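Long-range contacts in amidase, hydantoinase/carbamoylase family (Burkholderia ambifaria, PDB 5TP4), which probably hydrolyses N-carbamoyl-L-amino acids, as a zinc-dependent amidase of the peptidase M20 family: residues L88-D94 with V132-E138; Y194-H198 with H366-L371; V215-A220 with P334-F338. All blocks are in the same frame, centred on the assembly; numbering follows the deposited sequence.

Contact 1: residues L88-D94 with V132-E138; sequences LIGSHLD and VSWTNEE. With ZN (zinc ion), chain P.
Gly90 pairs with Val132 in a parallel bridge, and three backbone hydrogen bonds join the two strands: Val132 N to Ile89 O, Ser91 N to Val132 O and Trp134 N to Ser91 O, the last two flanking Ser133 and forming its bridge with Ser91. Ser133 OG then accepts a bond from Leu93 N at 3.0 Å.

Where both strands give way to loops, Asp94 receives two successive amides. Glu138 N reaches the syn lone pair of Asp94 OD2 at 3.1 Å, while Glu137 N meets OD1 on the syn side but tilted 25° from the carboxylate plane. Water 1 donates to both Asp94 OD1 and Trp134 O, bridging the loops.

His92 NE2 binds zinc at 2.5 Å; with CG between the backbone N and carbonyl carbon (chi1 65°) the ring turns toward Glu137, and ND1 bonds weakly to Asp94 OD1 and O. Glu137 lies along one face, its carboxylate stacked within 14° of the ring plane and its CB making a CH-pi contact 3.8 Å from the ring centroid. Glu138 brings OE2 to the ring edge, 3.1 Å from His92 CE1; its OE1 is hydrogen-bonded to Gln96 NE2, and the carboxylate lies beside a second zinc ion, in keeping with its place in the second zinc site. Glu137 OE2 accepts from zinc-bound waters 2 and 3.

At the other end Leu88 CD1 presses on Val132 CG1 at 3.5 Å.

Within the zinc-exopeptidase-type catalytic domain, strand 87-91 lies between strands 129-133 and 193-199; helix 105-121 packs on Ile89, Ser91 and Leu93, and helix 367-372 on Trp134 and Glu137.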
loop_
_atom_site.group_PDB
_atom_site.type_symbol
_atom_site.label_atom_id
_atom_site.label_comp_id
_atom_site.label_asym_id
_atom_site.label_seq_id
_atom_site.Cartn_x
_atom_site.Cartn_y
_atom_site.Cartn_z
ATOM N N LEU B 88 17.258 -21.483 36.057
ATOM C CA LEU B 88 16.288 -21.955 35.078
ATOM C C LEU B 88 16.855 -21.693 33.696
ATOM O O LEU B 88 17.311 -20.586 33.420
ATOM C CB LEU B 88 14.959 -21.225 35.293
ATOM C CG LEU B 88 13.643 -21.522 34.590
ATOM C CD1 LEU B 88 13.191 -22.982 34.742
ATOM C CD2 LEU B 88 12.615 -20.576 35.170
ATOM N N ILE B 89 16.842 -22.720 32.848
ATOM C CA ILE B 89 17.222 -22.621 31.443
ATOM C C ILE B 89 15.945 -22.793 30.647
ATOM O O ILE B 89 15.287 -23.826 30.774
ATOM C CB ILE B 89 18.216 -23.724 31.055
ATOM C CG1 ILE B 89 19.514 -23.616 31.862
ATOM C CG2 ILE B 89 18.477 -23.723 29.530
ATOM C CD1 ILE B 89 20.486 -24.767 31.549
ATOM N N GLY B 90 15.592 -21.830 29.800
ATOM C CA GLY B 90 14.318 -21.930 29.121
ATOM C C GLY B 90 14.375 -21.491 27.674
ATOM O O GLY B 90 15.331 -20.859 27.223
ATOM N N SER B 91 13.313 -21.861 26.962
ATOM C CA SER B 91 12.909 -21.266 25.693
ATOM C C SER B 91 11.522 -21.842 25.398
ATOM O O SER B 91 10.707 -21.946 26.328
ATOM C CB SER B 91 13.930 -21.535 24.585
ATOM O OG SER B 91 13.779 -20.565 23.548
ATOM N N HIS B 92 11.227 -22.249 24.157
ATOM C CA HIS B 92 9.886 -22.736 23.852
ATOM C C HIS B 92 9.903 -23.753 22.723
ATOM O O HIS B 92 10.662 -23.608 21.764
ATOM C CB HIS B 92 8.964 -21.579 23.457
ATOM C CG HIS B 92 9.362 -20.902 22.189
ATOM N ND1 HIS B 92 8.796 -21.208 20.968
ATOM C CD2 HIS B 92 10.286 -19.940 21.942
ATOM C CE1 HIS B 92 9.348 -20.464 20.029
ATOM N NE2 HIS B 92 10.259 -19.688 20.589
ATOM N N LEU B 93 9.018 -24.749 22.825
ATOM C CA LEU B 93 8.908 -25.785 21.804
ATOM C C LEU B 93 7.847 -25.465 20.767
ATOM O O LEU B 93 7.882 -26.047 19.682
ATOM C CB LEU B 93 8.598 -27.135 22.448
ATOM C CG LEU B 93 9.774 -27.707 23.261
ATOM C CD1 LEU B 93 9.300 -28.910 24.078
ATOM C CD2 LEU B 93 10.953 -28.090 22.348
ATOM N N ASP B 94 6.929 -24.537 21.049
ATOM C CA ASP B 94 5.905 -24.238 20.058
ATOM C C ASP B 94 6.465 -23.357 18.932
ATOM O O ASP B 94 7.534 -22.744 19.048
ATOM C CB ASP B 94 4.677 -23.583 20.720
ATOM C CG ASP B 94 4.926 -22.146 21.187
ATOM O OD1 ASP B 94 5.772 -21.931 22.092
ATOM O OD2 ASP B 94 4.229 -21.230 20.671
ATOM N N VAL B 132 12.835 -25.261 31.151
ATOM C CA VAL B 132 11.436 -24.920 30.927
ATOM C C VAL B 132 11.164 -24.671 29.444
ATOM O O VAL B 132 11.986 -24.086 28.720
ATOM C CB VAL B 132 11.002 -23.709 31.800
ATOM C CG1 VAL B 132 11.883 -22.480 31.543
ATOM C CG2 VAL B 132 9.532 -23.384 31.612
ATOM N N SER B 133 10.031 -25.189 28.977
ATOM C CA SER B 133 9.458 -24.785 27.707
ATOM C C SER B 133 8.164 -24.039 28.037
ATOM O O SER B 133 7.225 -24.635 28.572
ATOM C CB SER B 133 9.213 -26.012 26.816
ATOM O OG SER B 133 8.461 -25.659 25.665
ATOM N N TRP B 134 8.112 -22.745 27.712
ATOM C CA TRP B 134 6.967 -21.916 28.090
ATOM C C TRP B 134 5.826 -22.093 27.100
ATOM O O TRP B 134 6.047 -22.173 25.884
ATOM C CB TRP B 134 7.358 -20.440 28.129
ATOM C CG TRP B 134 8.537 -20.108 29.008
ATOM C CD1 TRP B 134 9.849 -19.876 28.617
ATOM C CD2 TRP B 134 8.505 -19.956 30.427
ATOM N NE1 TRP B 134 10.614 -19.585 29.736
ATOM C CE2 TRP B 134 9.817 -19.645 30.850
ATOM C CE3 TRP B 134 7.492 -20.088 31.388
ATOM C CZ2 TRP B 134 10.139 -19.425 32.198
ATOM C CZ3 TRP B 134 7.804 -19.876 32.723
ATOM C CH2 TRP B 134 9.122 -19.554 33.118
ATOM N N THR B 135 4.597 -22.117 27.622
ATOM C CA THR B 135 3.420 -22.244 26.765
ATOM C C THR B 135 3.251 -21.046 25.840
ATOM O O THR B 135 3.385 -19.893 26.261
ATOM C CB THR B 135 2.165 -22.382 27.635
ATOM O OG1 THR B 135 2.252 -23.589 28.393
ATOM C CG2 THR B 135 0.898 -22.382 26.782
ATOM N N ASN B 136 2.902 -21.331 24.572
ATOM C CA ASN B 136 2.444 -20.308 23.616
ATOM C C ASN B 136 3.364 -19.087 23.587
ATOM O O ASN B 136 2.915 -17.937 23.669
ATOM C CB ASN B 136 1.012 -19.874 23.930
ATOM C CG ASN B 136 0.340 -19.139 22.767
ATOM O OD1 ASN B 136 -0.100 -19.766 21.808
ATOM N ND2 ASN B 136 0.214 -17.818 22.876
ATOM N N GLU B 137 4.667 -19.332 23.432
ATOM C CA GLU B 137 5.572 -18.201 23.253
ATOM C C GLU B 137 5.269 -17.444 21.962
ATOM O O GLU B 137 5.423 -16.219 21.908
ATOM C CB GLU B 137 7.032 -18.688 23.261
ATOM C CG GLU B 137 8.088 -17.561 23.083
ATOM C CD GLU B 137 8.291 -17.130 21.636
ATOM O OE1 GLU B 137 7.810 -17.821 20.721
ATOM O OE2 GLU B 137 8.937 -16.086 21.408
ATOM N N GLU B 138 4.828 -18.149 20.916
ATOM C CA GLU B 138 4.777 -17.539 19.594
ATOM C C GLU B 138 3.630 -16.553 19.391
ATOM O O GLU B 138 3.704 -15.742 18.465
ATOM C CB GLU B 138 4.705 -18.632 18.531
ATOM C CG GLU B 138 6.014 -19.396 18.385
ATOM C CD GLU B 138 7.122 -18.602 17.675
ATOM O OE1 GLU B 138 6.905 -17.427 17.284
ATOM O OE2 GLU B 138 8.220 -19.176 17.479
HETATM ZN ZN ZN P . 11.833 -18.077 19.577
HETATM O O HOH W 1 5.973 -23.746 23.912
HETATM O O HOH W 2 11.837 -16.870 21.697
HETATM O O HOH W 3 10.552 -16.442 18.671
#

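Contact 2: residues Y194-H198 with H366-L371; sequences YFEAH and HDAILL. With ZN (zinc ion), chain P.
Leu371 sits squarely over the Tyr194 ring, its CG 3.8 Å from the centroid and 13° off the normal, a CH-pi contact that anchors the densely packed end of this interface. The tyrosine CG is anti to the backbone N (chi1 175°), which carries the ring from the strand toward the helix; there Ala368 CB also lies 3.7 Å from Tyr194 CE2.

Glu196 reaches across beside this apolar patch on an extended chain. Its OE2 accepts a hydrogen bond from Tyr194 OH at 2.7 Å, from above the carboxylate plane, and is also approached by Ala368 N at 3.1 Å in a weak, bent bond. The tyrosine OH is in turn bonded to Trp134 NE1, which fixes the ring's polar end.

Strand 193-199 belongs to the central sheet of the M20 catalytic domain, and the axes of 194-198 and 367-371 come within 9.0 Å and run nearly antiparallel. The zinc lies by the C-terminal end of this strand and the N-terminal end of the helix segment, and His198 NE2 is a ligand at 2.4 Å. Packing is direct here too, for His366 turns an edge toward the His198 face, the planes 53° apart.

The looser side begins at the waters. His366 ND1 lies 2.7 Å from zinc-bound water 2. Water 4 fills the step between strand and helix: it donates to Glu196 OE1 and Asp367 OD2 and accepts from Asp367 N. Although water-lined, this side remains buried, with Ser91 OG bonded to Glu196 OE1 and Ser149 OG to Asp367 OD1.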
loop_
_atom_site.group_PDB
_atom_site.type_symbol
_atom_site.label_atom_id
_atom_site.label_comp_id
_atom_site.label_asym_id
_atom_site.label_seq_id
_atom_site.Cartn_x
_atom_site.Cartn_y
_atom_site.Cartn_z
ATOM N N TYR B 194 17.700 -16.790 35.230
ATOM C CA TYR B 194 17.086 -17.376 34.047
ATOM C C TYR B 194 18.039 -17.167 32.888
ATOM O O TYR B 194 18.456 -16.034 32.621
ATOM C CB TYR B 194 15.732 -16.734 33.732
ATOM C CG TYR B 194 15.123 -17.220 32.445
ATOM C CD1 TYR B 194 14.396 -18.405 32.420
ATOM C CD2 TYR B 194 15.249 -16.497 31.258
ATOM C CE1 TYR B 194 13.829 -18.859 31.253
ATOM C CE2 TYR B 194 14.700 -16.973 30.069
ATOM C CZ TYR B 194 13.988 -18.151 30.096
ATOM O OH TYR B 194 13.401 -18.637 28.938
ATOM N N PHE B 195 18.373 -18.252 32.196
ATOM C CA PHE B 195 19.215 -18.179 31.006
ATOM C C PHE B 195 18.472 -18.745 29.800
ATOM O O PHE B 195 17.776 -19.760 29.902
ATOM C CB PHE B 195 20.507 -18.967 31.215
ATOM C CG PHE B 195 21.455 -18.375 32.225
ATOM C CD1 PHE B 195 21.369 -18.728 33.562
ATOM C CD2 PHE B 195 22.454 -17.498 31.819
ATOM C CE1 PHE B 195 22.247 -18.204 34.490
ATOM C CE2 PHE B 195 23.339 -16.961 32.722
ATOM C CZ PHE B 195 23.247 -17.306 34.068
ATOM N N GLU B 196 18.638 -18.116 28.632
ATOM C CA GLU B 196 17.984 -18.617 27.427
ATOM C C GLU B 196 18.969 -18.548 26.280
ATOM O O GLU B 196 19.497 -17.468 25.998
ATOM C CB GLU B 196 16.731 -17.795 27.095
ATOM C CG GLU B 196 16.083 -18.193 25.796
ATOM C CD GLU B 196 14.599 -17.853 25.715
ATOM O OE1 GLU B 196 13.982 -18.124 24.656
ATOM O OE2 GLU B 196 14.043 -17.326 26.707
ATOM N N ALA B 197 19.216 -19.687 25.628
ATOM C CA ALA B 197 19.986 -19.685 24.392
ATOM C C ALA B 197 19.038 -19.604 23.205
ATOM O O ALA B 197 17.965 -20.219 23.203
ATOM C CB ALA B 197 20.867 -20.936 24.322
ATOM N N HIS B 198 19.434 -18.848 22.172
ATOM C CA HIS B 198 18.552 -18.666 21.023
ATOM C C HIS B 198 19.381 -18.304 19.799
ATOM O O HIS B 198 20.446 -17.695 19.914
ATOM C CB HIS B 198 17.533 -17.543 21.314
ATOM C CG HIS B 198 16.259 -17.655 20.537
ATOM N ND1 HIS B 198 16.161 -17.288 19.208
ATOM C CD2 HIS B 198 15.028 -18.098 20.897
ATOM C CE1 HIS B 198 14.931 -17.521 18.780
ATOM N NE2 HIS B 198 14.222 -17.992 19.789
ATOM N N HIS B 366 11.360 -12.545 23.273
ATOM C CA HIS B 366 11.649 -13.880 23.771
ATOM C C HIS B 366 11.039 -13.972 25.148
ATOM O O HIS B 366 10.795 -12.953 25.798
ATOM C CB HIS B 366 13.145 -14.159 23.896
ATOM C CG HIS B 366 13.869 -14.008 22.605
ATOM N ND1 HIS B 366 13.696 -14.890 21.557
ATOM C CD2 HIS B 366 14.695 -13.035 22.158
ATOM C CE1 HIS B 366 14.419 -14.483 20.526
ATOM N NE2 HIS B 366 15.029 -13.359 20.861
ATOM N N ASP B 367 10.843 -15.203 25.609
ATOM C CA ASP B 367 10.428 -15.368 27.001
ATOM C C ASP B 367 11.396 -14.689 27.962
ATOM O O ASP B 367 10.965 -14.190 29.011
ATOM C CB ASP B 367 10.319 -16.849 27.312
ATOM C CG ASP B 367 9.169 -17.515 26.557
ATOM O OD1 ASP B 367 7.985 -17.111 26.754
ATOM O OD2 ASP B 367 9.442 -18.453 25.746
ATOM N N ALA B 368 12.696 -14.669 27.633
ATOM C CA ALA B 368 13.670 -13.964 28.470
ATOM C C ALA B 368 13.287 -12.511 28.734
ATOM O O ALA B 368 13.608 -11.983 29.803
ATOM C CB ALA B 368 15.058 -14.002 27.833
ATOM N N ILE B 369 12.630 -11.847 27.774
ATOM C CA ILE B 369 12.218 -10.451 27.974
ATOM C C ILE B 369 11.296 -10.325 29.184
ATOM O O ILE B 369 11.440 -9.415 30.034
ATOM C CB ILE B 369 11.532 -9.915 26.704
ATOM C CG1 ILE B 369 12.522 -9.873 25.551
ATOM C CG2 ILE B 369 10.943 -8.516 26.999
ATOM C CD1 ILE B 369 13.715 -8.965 25.790
ATOM N N LEU B 370 10.304 -11.220 29.264
ATOM C CA LEU B 370 9.375 -11.212 30.389
ATOM C C LEU B 370 10.084 -11.592 31.681
ATOM O O LEU B 370 9.841 -10.980 32.727
ATOM C CB LEU B 370 8.219 -12.180 30.131
ATOM C CG LEU B 370 7.064 -11.767 29.205
ATOM C CD1 LEU B 370 6.168 -10.742 29.856
ATOM C CD2 LEU B 370 7.557 -11.277 27.803
ATOM N N LEU B 371 10.949 -12.606 31.629
ATOM C CA LEU B 371 11.632 -13.047 32.850
ATOM C C LEU B 371 12.533 -11.953 33.405
ATOM O O LEU B 371 12.628 -11.780 34.628
ATOM C CB LEU B 371 12.457 -14.309 32.596
ATOM C CG LEU B 371 11.732 -15.650 32.804
ATOM C CD1 LEU B 371 11.414 -15.955 34.285
ATOM C CD2 LEU B 371 10.421 -15.751 31.999
HETATM ZN ZN ZN P . 11.833 -18.077 19.577
HETATM O O HOH W 4 11.482 -17.674 24.210
HETATM O O HOH W 2 11.837 -16.870 21.697
HETATM O O HOH W 3 10.552 -16.442 18.671
#

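Contact 3: residues V215-A220 with P334-F338; sequences VTGGQA and PATPF. With EDO (1,2-ethanediol), chain T.
Gly217 lies flat against Phe338: its CA stands 3.6 Å from the ring centroid and only 8° off the normal, a CH-pi contact over the middle of the face. Val215 meets the same ring from another direction: Val215 CG1 lies 3.6 Å from Phe338 CE2 and Val215 O is at the ring edge. The phenylalanine CG is anti to its carbonyl carbon (chi1 -70°), which turns the ring against Gly217.

Three backbone bonds hold the strands in this register. Phe338 N donates to Thr216 O at 3.0 Å, while Gly218 and Thr336 exchange a mutual pair. Gly217 and Pro337 form the adjacent non-hydrogen-bonded pair, 4.2 Å between CA atoms. At that position a CB would collide with Thr336 O, and the positive phi itself calls for glycine.

These are antiparallel strands where the chain passes between the M20 catalytic domain and the smaller lid-like domain, consistent with a hinge between them.

Beyond Gly218, Ala220 CB and Ala335 CB touch at 4.1 Å. A 1,2-ethanediol, probably from the crystallisation liquor, lies nearby and gives a hydrogen bond from O2 to Pro334 O at 2.6 Å. Further out, Ile369 and Ala372 of helix 367-372 back Phe338, Arg373 bonds Thr336 OG1, and Gln219 bonds both Arg296 and Gly236 O of the second subunit.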
loop_
_atom_site.group_PDB
_atom_site.type_symbol
_atom_site.label_atom_id
_atom_site.label_comp_id
_atom_site.label_asym_id
_atom_site.label_seq_id
_atom_site.Cartn_x
_atom_site.Cartn_y
_atom_site.Cartn_z
ATOM N N VAL B 215 24.038 -11.211 24.920
ATOM C CA VAL B 215 22.838 -10.402 24.701
ATOM C C VAL B 215 22.664 -9.439 25.865
ATOM O O VAL B 215 22.687 -9.848 27.031
ATOM C CB VAL B 215 21.591 -11.287 24.513
ATOM C CG1 VAL B 215 20.450 -10.426 24.082
ATOM C CG2 VAL B 215 21.831 -12.363 23.451
ATOM N N THR B 216 22.449 -8.160 25.554
ATOM C CA THR B 216 22.419 -7.159 26.611
ATOM C C THR B 216 21.017 -6.846 27.122
ATOM O O THR B 216 20.885 -6.335 28.243
ATOM C CB THR B 216 23.112 -5.869 26.135
ATOM O OG1 THR B 216 22.445 -5.336 24.997
ATOM C CG2 THR B 216 24.523 -6.180 25.722
ATOM N N GLY B 217 19.988 -7.160 26.358
ATOM C CA GLY B 217 18.635 -6.775 26.703
ATOM C C GLY B 217 17.811 -6.649 25.439
ATOM O O GLY B 217 18.256 -7.004 24.353
ATOM N N GLY B 218 16.601 -6.130 25.615
ATOM C CA GLY B 218 15.703 -5.869 24.505
ATOM C C GLY B 218 15.545 -4.372 24.311
ATOM O O GLY B 218 15.880 -3.582 25.202
ATOM N N GLN B 219 15.055 -3.986 23.134
ATOM C CA GLN B 219 14.947 -2.596 22.712
ATOM C C GLN B 219 13.725 -1.916 23.312
ATOM O O GLN B 219 12.733 -2.559 23.650
ATOM C CB GLN B 219 14.805 -2.532 21.192
ATOM C CG GLN B 219 16.036 -2.984 20.454
ATOM C CD GLN B 219 15.700 -3.518 19.090
ATOM O OE1 GLN B 219 14.695 -4.206 18.907
ATOM N NE2 GLN B 219 16.558 -3.210 18.120
ATOM N N ALA B 220 13.779 -0.578 23.354
ATOM C CA ALA B 220 12.556 0.224 23.424
ATOM C C ALA B 220 11.955 0.325 22.023
ATOM O O ALA B 220 12.680 0.512 21.040
ATOM C CB ALA B 220 12.842 1.620 23.968
ATOM N N PRO B 334 8.785 -0.920 26.595
ATOM C CA PRO B 334 9.987 -0.335 27.191
ATOM C C PRO B 334 11.224 -1.160 26.880
ATOM O O PRO B 334 11.157 -2.357 26.609
ATOM C CB PRO B 334 9.687 -0.378 28.693
ATOM C CG PRO B 334 8.828 -1.634 28.828
ATOM C CD PRO B 334 7.979 -1.688 27.567
ATOM N N ALA B 335 12.372 -0.496 26.952
ATOM C CA ALA B 335 13.624 -1.239 26.913
ATOM C C ALA B 335 13.665 -2.212 28.085
ATOM O O ALA B 335 13.082 -1.974 29.142
ATOM C CB ALA B 335 14.821 -0.288 26.974
ATOM N N THR B 336 14.355 -3.321 27.887
ATOM C CA THR B 336 14.399 -4.404 28.872
ATOM C C THR B 336 15.839 -4.839 29.070
ATOM O O THR B 336 16.303 -5.804 28.463
ATOM C CB THR B 336 13.528 -5.585 28.426
ATOM O OG1 THR B 336 12.258 -5.082 27.976
ATOM C CG2 THR B 336 13.304 -6.540 29.603
ATOM N N PRO B 337 16.583 -4.154 29.933
ATOM C CA PRO B 337 17.964 -4.579 30.193
ATOM C C PRO B 337 18.025 -5.919 30.914
ATOM O O PRO B 337 17.199 -6.224 31.782
ATOM C CB PRO B 337 18.526 -3.452 31.065
ATOM C CG PRO B 337 17.329 -2.772 31.619
ATOM C CD PRO B 337 16.261 -2.880 30.593
ATOM N N PHE B 338 19.016 -6.717 30.536
ATOM C CA PHE B 338 19.296 -7.965 31.231
ATOM C C PHE B 338 20.216 -7.709 32.425
ATOM O O PHE B 338 20.742 -6.615 32.619
ATOM C CB PHE B 338 19.898 -8.983 30.252
ATOM C CG PHE B 338 18.928 -9.493 29.232
ATOM C CD1 PHE B 338 17.557 -9.344 29.427
ATOM C CD2 PHE B 338 19.385 -10.124 28.087
ATOM C CE1 PHE B 338 16.650 -9.807 28.474
ATOM C CE2 PHE B 338 18.496 -10.617 27.130
ATOM C CZ PHE B 338 17.117 -10.456 27.318
HETATM C C1 EDO T . 11.750 -5.530 24.601
HETATM O O1 EDO T . 12.686 -4.733 25.348
HETATM C C2 EDO T . 10.528 -4.688 24.250
HETATM O O2 EDO T . 9.840 -4.282 25.446
#

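Overall arrangement
From the N terminus, contact 1 closes first, bringing 132-138 back beside 88-94 after an excursion through helix 105-121. Contact 2 opens later, at 194-198, and spans a much longer loop that returns only at 366-371; contact 3 is nested inside that loop, joining 215-220 to 334-338, so none of the three cross. Contacts 1 and 2 touch through neighbouring strands 87-91 and 193-199 and share one zinc and two of its waters, uniting the metal site. Helix 367-372 connects contact 2 to contact 3 through Ile369. Contacts 1 and 3 do not touch, their centres about 19 Å apart: though both reach the same sheet, contact 1 lies at the metal site and contact 3 at the passage between domains.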